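Local structure of uncharacterized protein (Pseudomonas aeruginosa PAO1, 4R1D) at residues H430-D442 / D490-D503. The protein binds calcium and is probably a lipase of the alpha/beta-hydrolase family, a type VI effector blocked by its immunity protein Tli4. Sequence-based numbering, arbitrary orientation.
Sequences HYGADDSRHSWRD and DASGSGGDETVPTD
The guanidinium of Arg441 lies against the backbone of the 490-503 loop, with Ser494 N over its centre, 3.4 Å above the plane, and Gly493 C over the same face nearer the rim. At its edge the carboxylate of Asp503 is gripped side-on in a salt bridge: Arg441 NE gives a nearly straight bond (173°) to Asp503 OD2 at 2.8 Å, while Arg441 NH2 reaches the syn lone pair of Asp503 OD1. Arg441 NH2 also meets Asp490 O at 2.8 Å, in the carbonyl plane. With CG anti to the backbone N (chi1 -175°) and a bend at chi2, the chain passes Pro501 CB before turning into this acidic cluster, where Arg333 and Arg336 pair with Asp490. Glu498 approaches the Arg437 guanidinium at the edge, the guanidinium and carboxylate planes 73° apart, in a salt bridge whose Arg437 NH1 to Glu498 OE2 bond, 2.9 Å, is weak, while Arg437 NE bonds to Gly532 O. Between the two arginines, Ser439 OG accepts from Glu498 N at 2.9 Å and donates to Arg437 O, tying both loops together. Asp434 and Gly496 form a single antiparallel hydrogen-bonded bridge, and Asp435 OD1 takes the Ser494 hydroxyl on its syn lone pair; Lys522 salt-bridges Asp435 OD2 and hydrogen-bonds Ser494 OG. The contact thus packs the loop leading into helix 502-505 against the loop after strand 427-432, which runs between strands 274-280 and 515-519 in the parallel sheet of the alpha/beta-hydrolase fold.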
loop_
_atom_site.group_PDB
_atom_site.type_symbol
_atom_site.label_atom_id
_atom_site.label_comp_id
_atom_site.label_asym_id
_atom_site.label_seq_id
_atom_site.Cartn_x
_atom_site.Cartn_y
_atom_site.Cartn_z
ATOM N N HIS A 430 -21.786 -7.331 -2.282
ATOM C CA HIS A 430 -21.957 -8.316 -1.213
ATOM C C HIS A 430 -21.004 -7.979 -0.062
ATOM O O HIS A 430 -19.964 -7.354 -0.261
ATOM C CB HIS A 430 -21.757 -9.761 -1.716
ATOM C CG HIS A 430 -20.368 -10.039 -2.210
ATOM N ND1 HIS A 430 -19.993 -9.842 -3.523
ATOM C CD2 HIS A 430 -19.261 -10.468 -1.559
ATOM C CE1 HIS A 430 -18.711 -10.145 -3.660
ATOM N NE2 HIS A 430 -18.244 -10.522 -2.483
ATOM N N TYR A 431 -21.371 -8.359 1.150
ATOM C CA TYR A 431 -20.552 -8.020 2.300
ATOM C C TYR A 431 -20.830 -8.977 3.456
ATOM O O TYR A 431 -21.848 -9.668 3.461
ATOM C CB TYR A 431 -20.799 -6.563 2.723
ATOM C CG TYR A 431 -22.232 -6.271 3.118
ATOM C CD1 TYR A 431 -23.236 -6.189 2.159
ATOM C CD2 TYR A 431 -22.579 -6.080 4.455
ATOM C CE1 TYR A 431 -24.557 -5.925 2.522
ATOM C CE2 TYR A 431 -23.884 -5.811 4.821
ATOM C CZ TYR A 431 -24.866 -5.733 3.855
ATOM O OH TYR A 431 -26.172 -5.466 4.225
ATOM N N GLY A 432 -19.904 -9.024 4.407
ATOM C CA GLY A 432 -20.020 -9.884 5.576
ATOM C C GLY A 432 -20.619 -9.120 6.740
ATOM O O GLY A 432 -20.086 -8.093 7.169
ATOM N N ALA A 433 -21.739 -9.625 7.245
ATOM C CA ALA A 433 -22.441 -8.988 8.340
ATOM C C ALA A 433 -22.730 -10.047 9.388
ATOM O O ALA A 433 -23.773 -10.696 9.356
ATOM C CB ALA A 433 -23.727 -8.380 7.848
ATOM N N ASP A 434 -21.798 -10.226 10.312
ATOM C CA ASP A 434 -21.909 -11.326 11.257
ATOM C C ASP A 434 -21.549 -10.855 12.643
ATOM O O ASP A 434 -20.491 -10.259 12.858
ATOM C CB ASP A 434 -20.998 -12.477 10.844
ATOM C CG ASP A 434 -21.382 -13.783 11.504
ATOM O OD1 ASP A 434 -21.126 -13.938 12.714
ATOM O OD2 ASP A 434 -21.943 -14.660 10.815
ATOM N N ASP A 435 -22.439 -11.125 13.594
ATOM C CA ASP A 435 -22.223 -10.664 14.958
ATOM C C ASP A 435 -21.190 -11.488 15.727
ATOM O O ASP A 435 -20.842 -11.133 16.850
ATOM C CB ASP A 435 -23.552 -10.590 15.710
ATOM C CG ASP A 435 -24.318 -9.319 15.396
ATOM O OD1 ASP A 435 -23.698 -8.233 15.429
ATOM O OD2 ASP A 435 -25.530 -9.397 15.109
ATOM N N SER A 436 -20.676 -12.560 15.121
ATOM C CA SER A 436 -19.567 -13.297 15.738
ATOM C C SER A 436 -18.199 -12.731 15.344
ATOM O O SER A 436 -17.159 -13.292 15.687
ATOM C CB SER A 436 -19.642 -14.798 15.434
ATOM O OG SER A 436 -19.222 -15.073 14.109
ATOM N N ARG A 437 -18.197 -11.612 14.623
ATOM C CA ARG A 437 -16.946 -10.952 14.273
ATOM C C ARG A 437 -17.062 -9.496 14.683
ATOM O O ARG A 437 -17.619 -8.694 13.942
ATOM C CB ARG A 437 -16.692 -11.070 12.771
ATOM C CG ARG A 437 -16.704 -12.504 12.285
ATOM C CD ARG A 437 -16.173 -12.613 10.880
ATOM N NE ARG A 437 -16.215 -13.977 10.353
ATOM C CZ ARG A 437 -15.224 -14.858 10.453
ATOM N NH1 ARG A 437 -14.099 -14.543 11.082
ATOM N NH2 ARG A 437 -15.358 -16.062 9.915
ATOM N N HIS A 438 -16.565 -9.170 15.876
ATOM C CA HIS A 438 -16.833 -7.866 16.486
ATOM C C HIS A 438 -16.337 -6.699 15.637
ATOM O O HIS A 438 -16.940 -5.622 15.643
ATOM C CB HIS A 438 -16.296 -7.792 17.926
ATOM C CG HIS A 438 -14.829 -7.505 18.029
ATOM N ND1 HIS A 438 -13.868 -8.489 17.936
ATOM C CD2 HIS A 438 -14.160 -6.347 18.256
ATOM C CE1 HIS A 438 -12.670 -7.948 18.080
ATOM N NE2 HIS A 438 -12.821 -6.650 18.274
ATOM N N SER A 439 -15.232 -6.922 14.925
ATOM C CA SER A 439 -14.742 -5.987 13.914
ATOM C C SER A 439 -14.419 -4.593 14.466
ATOM O O SER A 439 -14.428 -3.619 13.713
ATOM C CB SER A 439 -15.771 -5.850 12.787
ATOM O OG SER A 439 -16.180 -7.112 12.274
ATOM N N TRP A 440 -14.129 -4.505 15.761
ATOM C CA TRP A 440 -13.891 -3.216 16.420
ATOM C C TRP A 440 -14.985 -2.205 16.101
ATOM O O TRP A 440 -14.738 -0.994 16.026
ATOM C CB TRP A 440 -12.500 -2.669 16.048
ATOM C CG TRP A 440 -11.441 -3.606 16.500
ATOM C CD1 TRP A 440 -10.684 -4.431 15.723
ATOM C CD2 TRP A 440 -11.066 -3.870 17.856
ATOM N NE1 TRP A 440 -9.841 -5.184 16.514
ATOM C CE2 TRP A 440 -10.057 -4.855 17.828
ATOM C CE3 TRP A 440 -11.477 -3.361 19.092
ATOM C CZ2 TRP A 440 -9.459 -5.342 18.985
ATOM C CZ3 TRP A 440 -10.885 -3.843 20.241
ATOM C CH2 TRP A 440 -9.887 -4.826 20.184
ATOM N N ARG A 441 -16.205 -2.706 15.948
ATOM C CA ARG A 441 -17.311 -1.873 15.498
ATOM C C ARG A 441 -17.632 -0.781 16.524
ATOM O O ARG A 441 -17.894 0.364 16.160
ATOM C CB ARG A 441 -18.531 -2.742 15.206
ATOM C CG ARG A 441 -19.700 -1.975 14.616
ATOM C CD ARG A 441 -20.715 -1.547 15.701
ATOM N NE ARG A 441 -21.799 -0.798 15.089
ATOM C CZ ARG A 441 -23.072 -0.819 15.486
ATOM N NH1 ARG A 441 -23.454 -1.560 16.520
ATOM N NH2 ARG A 441 -23.959 -0.100 14.823
ATOM N N ASP A 442 -17.633 -1.146 17.801
ATOM C CA ASP A 442 -17.662 -0.149 18.864
ATOM C C ASP A 442 -16.265 -0.065 19.413
ATOM O O ASP A 442 -15.738 -1.051 19.931
ATOM C CB ASP A 442 -18.622 -0.544 19.993
ATOM C CG ASP A 442 -20.068 -0.529 19.557
ATOM O OD1 ASP A 442 -20.400 0.242 18.636
ATOM O OD2 ASP A 442 -20.881 -1.284 20.131
ATOM N N ASP A 490 -28.649 1.450 16.266
ATOM C CA ASP A 490 -27.367 0.838 15.917
ATOM C C ASP A 490 -27.436 -0.670 15.706
ATOM O O ASP A 490 -26.429 -1.296 15.376
ATOM C CB ASP A 490 -26.329 1.124 16.997
ATOM C CG ASP A 490 -25.579 2.416 16.760
ATOM O OD1 ASP A 490 -25.490 2.882 15.600
ATOM O OD2 ASP A 490 -25.071 2.963 17.755
ATOM N N ALA A 491 -28.605 -1.266 15.925
ATOM C CA ALA A 491 -28.710 -2.723 15.856
ATOM C C ALA A 491 -28.261 -3.328 14.514
ATOM O O ALA A 491 -27.558 -4.343 14.493
ATOM C CB ALA A 491 -30.133 -3.184 16.219
ATOM N N SER A 492 -28.638 -2.693 13.409
ATOM C CA SER A 492 -28.401 -3.271 12.088
ATOM C C SER A 492 -26.934 -3.197 11.680
ATOM O O SER A 492 -26.510 -3.928 10.791
ATOM C CB SER A 492 -29.261 -2.590 11.019
ATOM O OG SER A 492 -28.801 -1.278 10.735
ATOM N N GLY A 493 -26.171 -2.327 12.333
ATOM C CA GLY A 493 -24.787 -2.075 11.947
ATOM C C GLY A 493 -23.726 -2.793 12.766
ATOM O O GLY A 493 -22.530 -2.603 12.538
ATOM N N SER A 494 -24.154 -3.637 13.703
ATOM C CA SER A 494 -23.218 -4.369 14.562
ATOM C C SER A 494 -22.478 -5.471 13.807
ATOM O O SER A 494 -22.881 -5.867 12.706
ATOM C CB SER A 494 -23.953 -4.995 15.760
ATOM O OG SER A 494 -24.841 -6.010 15.314
ATOM N N GLY A 495 -21.411 -5.977 14.419
ATOM C CA GLY A 495 -20.583 -7.011 13.810
ATOM C C GLY A 495 -19.915 -6.566 12.512
ATOM O O GLY A 495 -19.741 -5.377 12.264
ATOM N N GLY A 496 -19.569 -7.534 11.668
ATOM C CA GLY A 496 -18.986 -7.223 10.374
ATOM C C GLY A 496 -18.258 -8.428 9.818
ATOM O O GLY A 496 -18.736 -9.563 9.938
ATOM N N ASP A 497 -17.101 -8.189 9.208
ATOM C CA ASP A 497 -16.317 -9.285 8.648
ATOM C C ASP A 497 -14.898 -9.305 9.214
ATOM O O ASP A 497 -14.009 -9.899 8.621
ATOM C CB ASP A 497 -16.296 -9.204 7.114
ATOM C CG ASP A 497 -15.498 -8.013 6.599
ATOM O OD1 ASP A 497 -14.850 -7.346 7.424
ATOM O OD2 ASP A 497 -15.502 -7.755 5.373
ATOM N N GLU A 498 -14.717 -8.656 10.370
ATOM C CA GLU A 498 -13.439 -8.535 11.082
ATOM C C GLU A 498 -12.761 -7.208 10.771
ATOM O O GLU A 498 -12.145 -6.600 11.642
ATOM C CB GLU A 498 -12.471 -9.693 10.798
ATOM C CG GLU A 498 -13.056 -11.067 11.047
ATOM C CD GLU A 498 -12.385 -11.803 12.176
ATOM O OE1 GLU A 498 -11.139 -11.711 12.297
ATOM O OE2 GLU A 498 -13.115 -12.481 12.932
ATOM N N THR A 499 -12.887 -6.760 9.527
ATOM C CA THR A 499 -12.249 -5.514 9.110
ATOM C C THR A 499 -13.243 -4.403 8.790
ATOM O O THR A 499 -12.981 -3.240 9.087
ATOM C CB THR A 499 -11.327 -5.734 7.903
ATOM O OG1 THR A 499 -10.144 -6.399 8.343
ATOM C CG2 THR A 499 -10.943 -4.394 7.271
ATOM N N VAL A 500 -14.375 -4.767 8.189
ATOM C CA VAL A 500 -15.418 -3.804 7.836
ATOM C C VAL A 500 -16.660 -4.031 8.710
ATOM O O VAL A 500 -17.327 -5.046 8.582
ATOM C CB VAL A 500 -15.801 -3.947 6.344
ATOM C CG1 VAL A 500 -16.959 -3.005 5.952
ATOM C CG2 VAL A 500 -14.566 -3.683 5.457
ATOM N N PRO A 501 -16.960 -3.084 9.609
ATOM C CA PRO A 501 -18.187 -3.234 10.412
ATOM C C PRO A 501 -19.394 -3.211 9.497
ATOM O O PRO A 501 -19.371 -2.561 8.459
ATOM C CB PRO A 501 -18.186 -1.983 11.290
ATOM C CG PRO A 501 -16.721 -1.653 11.437
ATOM C CD PRO A 501 -16.121 -1.969 10.080
ATOM N N THR A 502 -20.452 -3.910 9.879
ATOM C CA THR A 502 -21.670 -3.899 9.096
ATOM C C THR A 502 -22.146 -2.457 8.809
ATOM O O THR A 502 -22.692 -2.181 7.742
ATOM C CB THR A 502 -22.760 -4.741 9.806
ATOM O OG1 THR A 502 -22.225 -6.042 10.096
ATOM C CG2 THR A 502 -23.990 -4.895 8.927
ATOM N N ASP A 503 -21.927 -1.542 9.759
ATOM C CA ASP A 503 -22.222 -0.121 9.557
ATOM C C ASP A 503 -21.849 0.324 8.146
ATOM O O ASP A 503 -22.622 0.977 7.457
ATOM C CB ASP A 503 -21.402 0.747 10.528
ATOM C CG ASP A 503 -21.882 0.653 11.960
ATOM O OD1 ASP A 503 -23.111 0.605 12.166
ATOM O OD2 ASP A 503 -21.025 0.640 12.876
HETATM O O HOH W 1 -17.969 -6.820 4.511
HETATM O O HOH W 2 -19.325 -5.526 6.572
HETATM O O HOH W 3 -18.525 1.492 13.718
#